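Local coordinates for protein aminoglycoside N(3)-acetyltransferase (Streptomyces griseus, PDB 7LAP) that probably transfers an acetyl group from acetyl-coenzyme A to the 3-amino group of aminoglycoside antibiotics, giving resistance to them, at residues 178-183 with 266-271; 29-34 with 63-68; 202-207 with 223-228; 159-164 with 189-194. All coordinates share one frame; numbering follows the deposited sequence. Where two conformers were deposited one is given.

Contact 1: residues 178-183 with 266-271; sequences LLLGAP and ARSRLF
Leu179 and Phe271 meet on one side of a strand pair: Leu179 CD1 approaches the phenylalanine ring obliquely, 4.0 Å from Phe271 CE1. Leu179 reaches it because its CG stands anti to the carbonyl carbon (chi1 -52°), and both residues are apolar, as suits their buried place. Leu178 and Leu270 face the other way. Leu178 CB rests 4.0 Å from Leu270 CD1, on the side covered by Leu31 and Leu34 of helix 24-34. Between these layers runs the backbone of two antiparallel neighbours in the mixed seven-stranded sheet at the heart of this acetyltransferase, strand 266-272 pairing with strand 176-180, whose far edge bonds to strand 41-46. Leu179 and Arg269 form the hydrogen-bonded pair: Leu179 N gives to Arg269 O at 2.8 Å, and Arg269 N returns a bond to Leu179 O at 2.9 Å. Beyond Leu180 the chain turns away through Gly181, whose positive phi of 73° suits glycine; its N makes a weak bond to Arg267 O. Ala266 CB comes within 3.7 Å of Gly181 CA, a close fit between two small residues. Ser268 is small enough for the buried Leu180 side, and its OG, 3.6 Å from Leu180 CD1, is satisfied by donating to Ala266 O from above that carbonyl's plane. Arg269 bends at its second side-chain torsion (108°), so that NH1 meets a water that donates to both Ala182 O and Arg267 O, each at 2.7 Å, while NE forms a salt bridge with Glu260.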
loop_
_atom_site.group_PDB
_atom_site.type_symbol
_atom_site.label_atom_id
_atom_site.label_comp_id
_atom_site.label_asym_id
_atom_site.label_seq_id
_atom_site.Cartn_x
_atom_site.Cartn_y
_atom_site.Cartn_z
ATOM N N LEU B 178 6.704 14.494 -15.024
ATOM C CA LEU B 178 5.266 14.736 -15.078
ATOM C C LEU B 178 4.724 14.910 -13.656
ATOM O O LEU B 178 4.887 14.023 -12.810
ATOM C CB LEU B 178 4.588 13.569 -15.797
ATOM C CG LEU B 178 3.057 13.589 -15.739
ATOM C CD1 LEU B 178 2.518 14.725 -16.584
ATOM C CD2 LEU B 178 2.528 12.233 -16.219
ATOM N N LEU B 179 4.117 16.074 -13.377
ATOM C CA LEU B 179 3.302 16.237 -12.176
ATOM C C LEU B 179 1.866 15.972 -12.573
ATOM O O LEU B 179 1.278 16.738 -13.340
ATOM C CB LEU B 179 3.447 17.637 -11.590
ATOM C CG LEU B 179 4.903 18.046 -11.378
ATOM C CD1 LEU B 179 4.922 19.501 -10.795
ATOM C CD2 LEU B 179 5.683 17.043 -10.520
ATOM N N LEU B 180 1.291 14.900 -12.039
ATOM C CA LEU B 180 -0.036 14.433 -12.424
ATOM C C LEU B 180 -0.986 14.712 -11.249
ATOM O O LEU B 180 -1.249 13.864 -10.390
ATOM C CB LEU B 180 0.079 12.953 -12.833
ATOM C CG LEU B 180 -1.156 12.189 -13.329
ATOM C CD1 LEU B 180 -1.885 12.942 -14.364
ATOM C CD2 LEU B 180 -0.843 10.765 -13.815
ATOM N N GLY B 181 -1.482 15.950 -11.203
ATOM C CA GLY B 181 -2.211 16.438 -10.065
ATOM C C GLY B 181 -1.361 16.722 -8.856
ATOM O O GLY B 181 -1.873 17.262 -7.890
ATOM N N ALA B 182 -0.101 16.308 -8.849
ATOM C CA ALA B 182 0.780 16.565 -7.721
ATOM C C ALA B 182 1.198 18.032 -7.714
ATOM O O ALA B 182 1.403 18.633 -8.782
ATOM C CB ALA B 182 2.040 15.682 -7.801
ATOM N N PRO B 183 1.395 18.620 -6.542
ATOM C CA PRO B 183 1.750 20.035 -6.492
ATOM C C PRO B 183 3.212 20.268 -6.857
ATOM O O PRO B 183 4.041 19.351 -6.906
ATOM C CB PRO B 183 1.448 20.440 -5.042
ATOM C CG PRO B 183 1.463 19.176 -4.281
ATOM C CD PRO B 183 1.000 18.091 -5.226
ATOM N N ALA B 266 -7.226 16.533 -13.083
ATOM C CA ALA B 266 -5.983 16.832 -12.363
ATOM C C ALA B 266 -5.183 17.863 -13.147
ATOM O O ALA B 266 -4.837 17.627 -14.317
ATOM C CB ALA B 266 -5.130 15.572 -12.181
ATOM N N ARG B 267 -4.935 19.007 -12.520
ATOM C CA ARG B 267 -3.972 19.965 -13.046
ATOM C C ARG B 267 -2.611 19.296 -13.157
ATOM O O ARG B 267 -2.085 18.789 -12.159
ATOM C CB ARG B 267 -3.899 21.187 -12.126
ATOM C CG ARG B 267 -3.185 22.392 -12.737
ATOM C CD ARG B 267 -3.385 23.603 -11.844
ATOM N NE ARG B 267 -4.784 24.030 -11.783
ATOM C CZ ARG B 267 -5.336 24.860 -12.657
ATOM N NH1 ARG B 267 -4.596 25.336 -13.645
ATOM N NH2 ARG B 267 -6.614 25.223 -12.547
ATOM N N SER B 268 -2.050 19.271 -14.378
ATOM C CA SER B 268 -0.852 18.486 -14.663
ATOM C C SER B 268 0.196 19.337 -15.356
ATOM O O SER B 268 -0.135 20.289 -16.061
ATOM C CB SER B 268 -1.200 17.271 -15.509
ATOM O OG SER B 268 -2.102 16.480 -14.732
ATOM N N ARG B 269 1.463 18.986 -15.151
ATOM C CA ARG B 269 2.566 19.732 -15.737
ATOM C C ARG B 269 3.634 18.774 -16.225
ATOM O O ARG B 269 4.038 17.866 -15.496
ATOM C CB ARG B 269 3.215 20.707 -14.735
ATOM C CG ARG B 269 2.353 21.929 -14.428
ATOM C CD ARG B 269 1.796 21.808 -13.042
ATOM N NE ARG B 269 1.346 23.106 -12.507
ATOM C CZ ARG B 269 0.911 23.265 -11.263
ATOM N NH1 ARG B 269 0.902 22.213 -10.441
ATOM N NH2 ARG B 269 0.501 24.457 -10.845
ATOM N N LEU B 270 4.125 19.018 -17.429
ATOM C CA LEU B 270 5.110 18.158 -18.068
ATOM C C LEU B 270 6.323 19.001 -18.427
ATOM O O LEU B 270 6.194 20.010 -19.131
ATOM C CB LEU B 270 4.522 17.492 -19.316
ATOM C CG LEU B 270 5.499 16.563 -20.058
ATOM C CD1 LEU B 270 5.887 15.398 -19.130
ATOM C CD2 LEU B 270 4.822 16.061 -21.346
ATOM N N PHE B 271 7.490 18.586 -17.932
ATOM C CA PHE B 271 8.763 19.280 -18.090
ATOM C C PHE B 271 9.792 18.378 -18.753
ATOM O O PHE B 271 9.847 17.179 -18.473
ATOM C CB PHE B 271 9.375 19.684 -16.727
ATOM C CG PHE B 271 8.459 20.497 -15.854
ATOM C CD1 PHE B 271 7.502 19.876 -15.046
ATOM C CD2 PHE B 271 8.583 21.886 -15.813
ATOM C CE1 PHE B 271 6.662 20.631 -14.206
ATOM C CE2 PHE B 271 7.742 22.651 -14.991
ATOM C CZ PHE B 271 6.778 22.017 -14.185
HETATM O O HOH W 1 0.402 19.420 -11.182
#

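Contact 2: residues 29-34 with 63-68; sequences HDLAAL and DALLDV
The contact between Leu31 CD1 and Leu65 CD2 is unusually tight, the two methyl carbons standing 3.4 Å apart, closer than ordinary van der Waals packing. It lies where two helices, 24-34 and 58-69, pack against each other, their segments crossing at -49° with axes 9.4 Å apart. No hydrogen bond joins the segments; the side chains that meet are all apolar. The two leucine side chains meet at about a right angle, and Leu31 presents its CD1 branch to the other helix, where it also lies 4.3 Å from Ala64 CB. Alanine fits here because its single methyl lets the leucine come near the helix backbone, which CD1 approaches at Ala64 C. Leu31 and Leu65 both also touch Leu178 of strand 176-180, so the helix pair and the central sheet share one hydrophobic layer. The acidic residues of the two segments are engaged in salt bridges: Asp67 with Arg24, Asp63 with Arg128 and Asp30 with Arg26. At the end of the contact nearer Ala32 a beta-branched residue fills in. Val68 has CG1 anti to its backbone N (chi1 176°), which leaves the other methyl, CG2, to rest 3.9 Å from Leu31 CB.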
loop_
_atom_site.group_PDB
_atom_site.type_symbol
_atom_site.label_atom_id
_atom_site.label_comp_id
_atom_site.label_asym_id
_atom_site.label_seq_id
_atom_site.Cartn_x
_atom_site.Cartn_y
_atom_site.Cartn_z
ATOM N N HIS B 29 -5.159 9.684 -23.882
ATOM C CA HIS B 29 -5.423 10.848 -24.728
ATOM C C HIS B 29 -4.961 12.148 -24.060
ATOM O O HIS B 29 -4.271 12.970 -24.689
ATOM C CB HIS B 29 -6.904 10.904 -25.060
ATOM C CG HIS B 29 -7.334 12.207 -25.643
ATOM N ND1 HIS B 29 -7.643 13.299 -24.865
ATOM C CD2 HIS B 29 -7.482 12.600 -26.930
ATOM C CE1 HIS B 29 -7.985 14.310 -25.648
ATOM N NE2 HIS B 29 -7.895 13.907 -26.906
ATOM N N ASP B 30 -5.264 12.320 -22.770
ATOM C CA ASP B 30 -4.874 13.551 -22.087
ATOM C C ASP B 30 -3.359 13.658 -21.923
ATOM O O ASP B 30 -2.815 14.770 -21.944
ATOM C CB ASP B 30 -5.536 13.654 -20.715
ATOM C CG ASP B 30 -7.049 13.869 -20.805
ATOM O OD1 ASP B 30 -7.585 13.980 -21.933
ATOM O OD2 ASP B 30 -7.693 13.929 -19.735
ATOM N N LEU B 31 -2.678 12.535 -21.705
ATOM C CA LEU B 31 -1.226 12.567 -21.583
ATOM C C LEU B 31 -0.555 12.935 -22.908
ATOM O O LEU B 31 0.422 13.688 -22.920
ATOM C CB LEU B 31 -0.696 11.209 -21.110
ATOM C CG LEU B 31 -1.058 10.806 -19.677
ATOM C CD1 LEU B 31 -0.753 9.293 -19.446
ATOM C CD2 LEU B 31 -0.380 11.731 -18.614
ATOM N N ALA B 32 -1.022 12.357 -24.018
ATOM C CA ALA B 32 -0.509 12.741 -25.325
ATOM C C ALA B 32 -0.755 14.235 -25.607
ATOM O O ALA B 32 0.129 14.924 -26.118
ATOM C CB ALA B 32 -1.140 11.863 -26.407
ATOM N N ALA B 33 -1.918 14.766 -25.213
ATOM C CA ALA B 33 -2.183 16.192 -25.425
ATOM C C ALA B 33 -1.224 17.079 -24.632
ATOM O O ALA B 33 -0.933 18.207 -25.050
ATOM C CB ALA B 33 -3.643 16.519 -25.071
ATOM N N LEU B 34 -0.710 16.585 -23.498
ATOM C CA LEU B 34 0.272 17.330 -22.719
ATOM C C LEU B 34 1.636 17.390 -23.400
ATOM O O LEU B 34 2.460 18.245 -23.053
ATOM C CB LEU B 34 0.478 16.648 -21.368
ATOM C CG LEU B 34 -0.112 17.100 -20.055
ATOM C CD1 LEU B 34 0.694 16.375 -18.988
ATOM C CD2 LEU B 34 -0.031 18.598 -19.910
ATOM N N ASP B 63 -0.995 1.821 -16.938
ATOM C CA ASP B 63 -1.176 1.304 -18.288
ATOM C C ASP B 63 -1.427 2.404 -19.317
ATOM O O ASP B 63 -1.009 2.270 -20.475
ATOM C CB ASP B 63 -2.297 0.281 -18.274
ATOM C CG ASP B 63 -1.810 -1.099 -17.721
ATOM O OD1 ASP B 63 -0.681 -1.536 -18.078
ATOM O OD2 ASP B 63 -2.542 -1.731 -16.937
ATOM N N ALA B 64 -2.072 3.507 -18.921
ATOM C CA ALA B 64 -2.196 4.643 -19.832
ATOM C C ALA B 64 -0.825 5.252 -20.138
ATOM O O ALA B 64 -0.536 5.611 -21.286
ATOM C CB ALA B 64 -3.142 5.704 -19.233
ATOM N N LEU B 65 0.011 5.414 -19.116
ATOM C CA LEU B 65 1.360 5.926 -19.332
ATOM C C LEU B 65 2.154 5.011 -20.268
ATOM O O LEU B 65 2.886 5.491 -21.135
ATOM C CB LEU B 65 2.091 6.076 -17.988
ATOM C CG LEU B 65 1.609 7.267 -17.153
ATOM C CD1 LEU B 65 2.011 7.157 -15.662
ATOM C CD2 LEU B 65 2.145 8.590 -17.754
ATOM N N LEU B 66 2.046 3.685 -20.077
ATOM C CA LEU B 66 2.707 2.731 -20.962
ATOM C C LEU B 66 2.152 2.803 -22.374
ATOM O O LEU B 66 2.897 2.588 -23.342
ATOM C CB LEU B 66 2.549 1.309 -20.415
ATOM C CG LEU B 66 3.283 1.092 -19.077
ATOM C CD1 LEU B 66 2.939 -0.267 -18.471
ATOM C CD2 LEU B 66 4.807 1.233 -19.252
ATOM N N ASP B 67 0.845 3.047 -22.509
ATOM C CA ASP B 67 0.273 3.218 -23.841
ATOM C C ASP B 67 0.916 4.391 -24.568
ATOM O O ASP B 67 1.151 4.318 -25.775
ATOM C CB ASP B 67 -1.237 3.436 -23.762
ATOM C CG ASP B 67 -2.012 2.184 -23.275
ATOM O OD1 ASP B 67 -1.481 1.059 -23.289
ATOM O OD2 ASP B 67 -3.176 2.340 -22.835
ATOM N N VAL B 68 1.175 5.499 -23.860
ATOM C CA VAL B 68 1.699 6.678 -24.538
ATOM C C VAL B 68 3.172 6.484 -24.883
ATOM O O VAL B 68 3.583 6.694 -26.031
ATOM C CB VAL B 68 1.485 7.961 -23.699
ATOM C CG1 VAL B 68 2.135 9.136 -24.407
ATOM C CG2 VAL B 68 0.015 8.267 -23.550
#

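Contact 3: residues 202-207 with 223-228; sequences KRFVTY and RDIDSE
Asp224 O accepts the N-H of Val205 N at 2.8 Å, nearly straight at 168°, and has a weaker CA-H···O contact from Phe204 CA at 3.3 Å. Asp224 N completes the hydrogen-bonded pair with Val205 O at 3.2 Å, and Asp226 N extends the ladder to Arg203 O at 3.0 Å. These bonds join the open ends of a long antiparallel beta hairpin, strands 204-213 and 216-225. Arg223 runs extended to NE, and its guanidinium lies over one face of the Phe204 ring, CZ 3.9 Å from the centroid and the planes only 21° apart. NH2 sits above the ring centre. Against the ring, obliquely, comes Ile225 CG2, 3.7 Å from Phe204 CE1, and the same methyl meets the aliphatic CE of Lys202, whose NZ goes on to Ala197 O. Val205 CG1 packs 3.8 Å from Asp226 CB. The carboxylate of Asp226 turns to the backbone just after it, where OD1 takes Glu228 N in an Asx turn and also His229 N. Asp224 OD1 accepts from His161 ND1, tying the hairpin to a neighbouring loop. The N-H bonds of a guanidinium lie in its own plane, so stacking through the face uses the pi cloud of Phe204 without spending those donors; the contact probably steadies the exposed Arg223 side chain.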
loop_
_atom_site.group_PDB
_atom_site.type_symbol
_atom_site.label_atom_id
_atom_site.label_comp_id
_atom_site.label_asym_id
_atom_site.label_seq_id
_atom_site.Cartn_x
_atom_site.Cartn_y
_atom_site.Cartn_z
ATOM N N LYS B 202 25.639 25.130 2.305
ATOM C CA LYS B 202 25.011 23.891 1.868
ATOM C C LYS B 202 24.872 22.919 3.039
ATOM O O LYS B 202 25.815 22.718 3.809
ATOM C CB LYS B 202 25.821 23.259 0.741
ATOM C CG LYS B 202 25.032 22.258 -0.105
ATOM C CD LYS B 202 25.813 21.946 -1.354
ATOM C CE LYS B 202 25.050 21.052 -2.253
ATOM N NZ LYS B 202 25.620 21.068 -3.619
ATOM N N ARG B 203 23.689 22.321 3.169
ATOM C CA ARG B 203 23.353 21.468 4.301
ATOM C C ARG B 203 23.479 20.004 3.915
ATOM O O ARG B 203 22.923 19.569 2.899
ATOM C CB ARG B 203 21.934 21.748 4.797
ATOM C CG ARG B 203 21.753 23.111 5.429
ATOM C CD ARG B 203 20.367 23.674 5.176
ATOM N NE ARG B 203 20.199 24.926 5.904
ATOM C CZ ARG B 203 19.198 25.185 6.745
ATOM N NH1 ARG B 203 18.251 24.276 6.951
ATOM N NH2 ARG B 203 19.139 26.357 7.374
ATOM N N PHE B 204 24.179 19.242 4.745
ATOM C CA PHE B 204 24.387 17.828 4.513
ATOM C C PHE B 204 23.888 17.035 5.712
ATOM O O PHE B 204 23.771 17.556 6.824
ATOM C CB PHE B 204 25.863 17.536 4.232
ATOM C CG PHE B 204 26.337 18.085 2.915
ATOM C CD1 PHE B 204 26.142 17.367 1.742
ATOM C CD2 PHE B 204 26.979 19.316 2.846
ATOM C CE1 PHE B 204 26.583 17.867 0.518
ATOM C CE2 PHE B 204 27.421 19.821 1.632
ATOM C CZ PHE B 204 27.218 19.097 0.467
ATOM N N VAL B 205 23.567 15.765 5.466
ATOM C CA VAL B 205 23.088 14.866 6.505
ATOM C C VAL B 205 23.956 13.623 6.513
ATOM O O VAL B 205 24.527 13.228 5.489
ATOM C CB VAL B 205 21.598 14.488 6.314
ATOM C CG1 VAL B 205 20.729 15.688 6.593
ATOM C CG2 VAL B 205 21.338 13.959 4.901
ATOM N N THR B 206 24.084 13.029 7.696
ATOM C CA THR B 206 24.712 11.731 7.889
ATOM C C THR B 206 23.755 10.893 8.715
ATOM O O THR B 206 23.249 11.362 9.740
ATOM C CB THR B 206 26.052 11.856 8.608
ATOM O OG1 THR B 206 26.978 12.546 7.771
ATOM C CG2 THR B 206 26.605 10.489 8.931
ATOM N N TYR B 207 23.469 9.681 8.250
ATOM C CA TYR B 207 22.567 8.787 8.959
ATOM C C TYR B 207 23.045 7.366 8.710
ATOM O O TYR B 207 23.916 7.118 7.871
ATOM C CB TYR B 207 21.100 8.995 8.523
ATOM C CG TYR B 207 20.928 8.829 7.043
ATOM C CD1 TYR B 207 21.106 9.904 6.179
ATOM C CD2 TYR B 207 20.638 7.579 6.496
ATOM C CE1 TYR B 207 20.977 9.742 4.809
ATOM C CE2 TYR B 207 20.505 7.409 5.140
ATOM C CZ TYR B 207 20.670 8.491 4.305
ATOM O OH TYR B 207 20.557 8.301 2.961
ATOM N N ARG B 223 25.919 9.634 3.465
ATOM C CA ARG B 223 25.981 11.083 3.385
ATOM C C ARG B 223 25.157 11.538 2.197
ATOM O O ARG B 223 25.220 10.923 1.131
ATOM C CB ARG B 223 27.424 11.570 3.242
ATOM C CG ARG B 223 27.531 13.077 3.153
ATOM C CD ARG B 223 28.960 13.494 3.005
ATOM N NE ARG B 223 29.106 14.800 2.366
ATOM C CZ ARG B 223 29.234 15.949 3.028
ATOM N NH1 ARG B 223 29.222 15.969 4.362
ATOM N NH2 ARG B 223 29.387 17.080 2.351
ATOM N N ASP B 224 24.404 12.623 2.378
ATOM C CA ASP B 224 23.504 13.156 1.361
ATOM C C ASP B 224 23.352 14.648 1.632
ATOM O O ASP B 224 23.741 15.143 2.691
ATOM C CB ASP B 224 22.143 12.421 1.395
ATOM C CG ASP B 224 21.217 12.777 0.204
ATOM O OD1 ASP B 224 21.706 13.294 -0.830
ATOM O OD2 ASP B 224 19.998 12.502 0.288
ATOM N N ILE B 225 22.802 15.382 0.660
ATOM C CA ILE B 225 22.273 16.706 1.006
ATOM C C ILE B 225 21.030 16.536 1.880
ATOM O O ILE B 225 20.388 15.481 1.912
ATOM C CB ILE B 225 21.956 17.546 -0.240
ATOM C CG1 ILE B 225 21.013 16.766 -1.157
ATOM C CG2 ILE B 225 23.220 17.932 -0.975
ATOM C CD1 ILE B 225 19.814 17.580 -1.663
ATOM N N ASP B 226 20.700 17.590 2.616
ATOM C CA ASP B 226 19.550 17.564 3.513
ATOM C C ASP B 226 18.289 17.666 2.662
ATOM O O ASP B 226 17.758 18.746 2.404
ATOM C CB ASP B 226 19.648 18.698 4.531
ATOM C CG ASP B 226 18.532 18.666 5.553
ATOM O OD1 ASP B 226 17.471 18.057 5.292
ATOM O OD2 ASP B 226 18.718 19.255 6.631
ATOM N N SER B 227 17.807 16.514 2.203
ATOM C CA SER B 227 16.658 16.506 1.312
ATOM C C SER B 227 15.347 16.575 2.065
ATOM O O SER B 227 14.293 16.313 1.475
ATOM C CB SER B 227 16.676 15.261 0.416
ATOM O OG SER B 227 16.298 14.088 1.131
ATOM N N GLU B 228 15.392 16.908 3.350
ATOM C CA GLU B 228 14.201 17.039 4.173
ATOM C C GLU B 228 13.889 18.487 4.511
ATOM O O GLU B 228 12.738 18.914 4.381
ATOM C CB GLU B 228 14.363 16.222 5.458
ATOM C CG GLU B 228 13.156 16.265 6.371
ATOM C CD GLU B 228 13.186 15.174 7.430
ATOM O OE1 GLU B 228 13.189 13.982 7.050
ATOM O OE2 GLU B 228 13.210 15.505 8.640
HETATM O O HOH W 2 19.515 10.053 1.431
#

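Contact 4: residues 159-164 with 189-194; sequences DPHGPG and LLHHAE
His192 has CG opposite its backbone N (chi1 180°), a rotamer that carries the ring toward loop 159-164 and puts ND1 at the carbonyl oxygen of His161. For His191, the residue before it, the helix backbone sets CB over the His161 ring; with CG anti to the carbonyl carbon (chi1 -72°) the His191 side chain then runs alongside that of His161. Two consecutive histidines thus grip one residue of the loop in different ways. The bond from His192 ND1 to His161 O is 2.7 Å long and close to straight at 163°, with the oxygen in the plane of the imidazole ring; His192 CA, 3.3 Å from His161 O, adds a CH···O contact. His191 CB lies 3.8 Å from the His161 ring centroid and nearest to CD2, a CH-pi contact. The two side chains point the same way, with their rings obliquely inclined. The loop presents His161 through a type I beta turn from Asp159 to Gly162, closed by Gly162 N to Asp159 O at 3.0 Å; Pro160 is well placed at its second position, which has a phi that the proline ring favours. Gly162 suits the last position because the carboxylate of Asp159 folds back against the side where other residues carry a CB. The imidazoles are fixed further by partners nearby. His191 ND1 donates to Glu194 OE1 at 2.8 Å, one turn along the helix, while Glu194 OE2 is bound by Tyr234 and Ala231 N. With His161 ND1 held by Asp224, Leu167 of helix 166-172 packs against both His161 and His192.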
loop_
_atom_site.group_PDB
_atom_site.type_symbol
_atom_site.label_atom_id
_atom_site.label_comp_id
_atom_site.label_asym_id
_atom_site.label_seq_id
_atom_site.Cartn_x
_atom_site.Cartn_y
_atom_site.Cartn_z
ATOM N N ASP B 159 26.045 10.687 -1.627
ATOM C CA ASP B 159 25.553 11.638 -2.619
ATOM C C ASP B 159 24.555 10.953 -3.562
ATOM O O ASP B 159 24.745 10.963 -4.785
ATOM C CB ASP B 159 26.722 12.252 -3.399
ATOM C CG ASP B 159 26.391 13.649 -3.962
ATOM O OD1 ASP B 159 25.495 14.333 -3.406
ATOM O OD2 ASP B 159 27.027 14.067 -4.961
ATOM N N PRO B 160 23.495 10.328 -3.045
ATOM C CA PRO B 160 22.573 9.598 -3.930
ATOM C C PRO B 160 21.693 10.480 -4.825
ATOM O O PRO B 160 20.912 9.932 -5.616
ATOM C CB PRO B 160 21.705 8.805 -2.945
ATOM C CG PRO B 160 21.625 9.724 -1.732
ATOM C CD PRO B 160 23.005 10.393 -1.652
ATOM N N HIS B 161 21.750 11.808 -4.725
ATOM C CA HIS B 161 21.086 12.685 -5.690
ATOM C C HIS B 161 22.069 13.323 -6.657
ATOM O O HIS B 161 21.677 14.217 -7.419
ATOM C CB HIS B 161 20.306 13.807 -4.988
ATOM C CG HIS B 161 19.201 13.316 -4.118
ATOM N ND1 HIS B 161 19.329 13.211 -2.750
ATOM C CD2 HIS B 161 17.943 12.914 -4.416
ATOM C CE1 HIS B 161 18.192 12.768 -2.240
ATOM N NE2 HIS B 161 17.334 12.585 -3.229
ATOM N N GLY B 162 23.335 12.915 -6.631
ATOM C CA GLY B 162 24.359 13.647 -7.323
ATOM C C GLY B 162 24.729 13.087 -8.680
ATOM O O GLY B 162 23.939 12.417 -9.360
ATOM N N PRO B 163 25.999 13.283 -9.028
ATOM C CA PRO B 163 26.563 12.999 -10.340
ATOM C C PRO B 163 26.362 11.580 -10.794
ATOM O O PRO B 163 26.176 11.400 -11.998
ATOM C CB PRO B 163 28.059 13.272 -10.143
ATOM C CG PRO B 163 28.117 14.251 -9.023
ATOM C CD PRO B 163 26.998 13.854 -8.107
ATOM N N GLY B 164 26.386 10.583 -9.922
ATOM C CA GLY B 164 26.243 9.273 -10.527
ATOM C C GLY B 164 24.835 8.710 -10.595
ATOM O O GLY B 164 24.632 7.596 -11.086
ATOM N N LEU B 189 13.254 15.769 -8.746
ATOM C CA LEU B 189 14.404 16.082 -9.578
ATOM C C LEU B 189 15.172 17.312 -9.089
ATOM O O LEU B 189 16.369 17.428 -9.338
ATOM C CB LEU B 189 13.932 16.271 -11.019
ATOM C CG LEU B 189 15.018 16.678 -12.017
ATOM C CD1 LEU B 189 16.086 15.596 -12.108
ATOM C CD2 LEU B 189 14.403 17.002 -13.382
ATOM N N LEU B 190 14.512 18.240 -8.390
ATOM C CA LEU B 190 15.223 19.414 -7.892
ATOM C C LEU B 190 16.161 19.090 -6.729
ATOM O O LEU B 190 16.964 19.952 -6.350
ATOM C CB LEU B 190 14.222 20.502 -7.479
ATOM C CG LEU B 190 13.522 21.195 -8.656
ATOM C CD1 LEU B 190 12.460 22.190 -8.181
ATOM C CD2 LEU B 190 14.540 21.880 -9.551
ATOM N N HIS B 191 16.091 17.881 -6.158
ATOM C CA HIS B 191 17.149 17.473 -5.234
ATOM C C HIS B 191 18.457 17.223 -5.976
ATOM O O HIS B 191 19.534 17.419 -5.413
ATOM C CB HIS B 191 16.747 16.211 -4.466
ATOM C CG HIS B 191 15.683 16.442 -3.441
ATOM N ND1 HIS B 191 15.740 17.467 -2.519
ATOM C CD2 HIS B 191 14.526 15.784 -3.199
ATOM C CE1 HIS B 191 14.662 17.434 -1.756
ATOM N NE2 HIS B 191 13.917 16.412 -2.138
ATOM N N HIS B 192 18.382 16.781 -7.233
ATOM C CA HIS B 192 19.577 16.683 -8.069
ATOM C C HIS B 192 20.145 18.064 -8.348
ATOM O O HIS B 192 21.373 18.250 -8.349
ATOM C CB HIS B 192 19.244 15.947 -9.379
ATOM C CG HIS B 192 20.403 15.791 -10.318
ATOM N ND1 HIS B 192 21.604 15.234 -9.934
ATOM C CD2 HIS B 192 20.545 16.115 -11.626
ATOM C CE1 HIS B 192 22.435 15.211 -10.964
ATOM N NE2 HIS B 192 21.824 15.754 -12.001
ATOM N N ALA B 193 19.273 19.053 -8.559
ATOM C CA ALA B 193 19.740 20.435 -8.673
ATOM C C ALA B 193 20.460 20.885 -7.402
ATOM O O ALA B 193 21.534 21.495 -7.468
ATOM C CB ALA B 193 18.570 21.377 -8.986
ATOM N N GLU B 194 19.869 20.623 -6.233
ATOM C CA GLU B 194 20.545 20.964 -4.980
ATOM C C GLU B 194 21.908 20.287 -4.884
ATOM O O GLU B 194 22.887 20.897 -4.435
ATOM C CB GLU B 194 19.677 20.572 -3.786
ATOM C CG GLU B 194 18.466 21.458 -3.585
ATOM C CD GLU B 194 17.606 21.020 -2.402
ATOM O OE1 GLU B 194 17.309 19.801 -2.268
ATOM O OE2 GLU B 194 17.233 21.904 -1.597
#

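Overall arrangement
From the N terminus, contact 2 comes first, closing the loop from helix 24-34 through strand 41-46 to helix 58-69 before any other contact opens. Contact 4 opens next at the loop 159-164, and contact 1 opens at strand 176-180 before contact 4 closes on helix 189-196, so these two cross. Contact 3 then opens and closes inside the long loop that contact 1 completes only at strand 266-272. Contacts 1 and 2 touch through Leu178, joining sheet and helices. Contacts 3 and 4 touch too, through residues 223-224 and 159-161 and through Lys202 and Glu194, on the hairpin's side. The centres of contacts 1 and 3 lie about 27 Å apart, and those of contacts 1 and 4 about 21 Å.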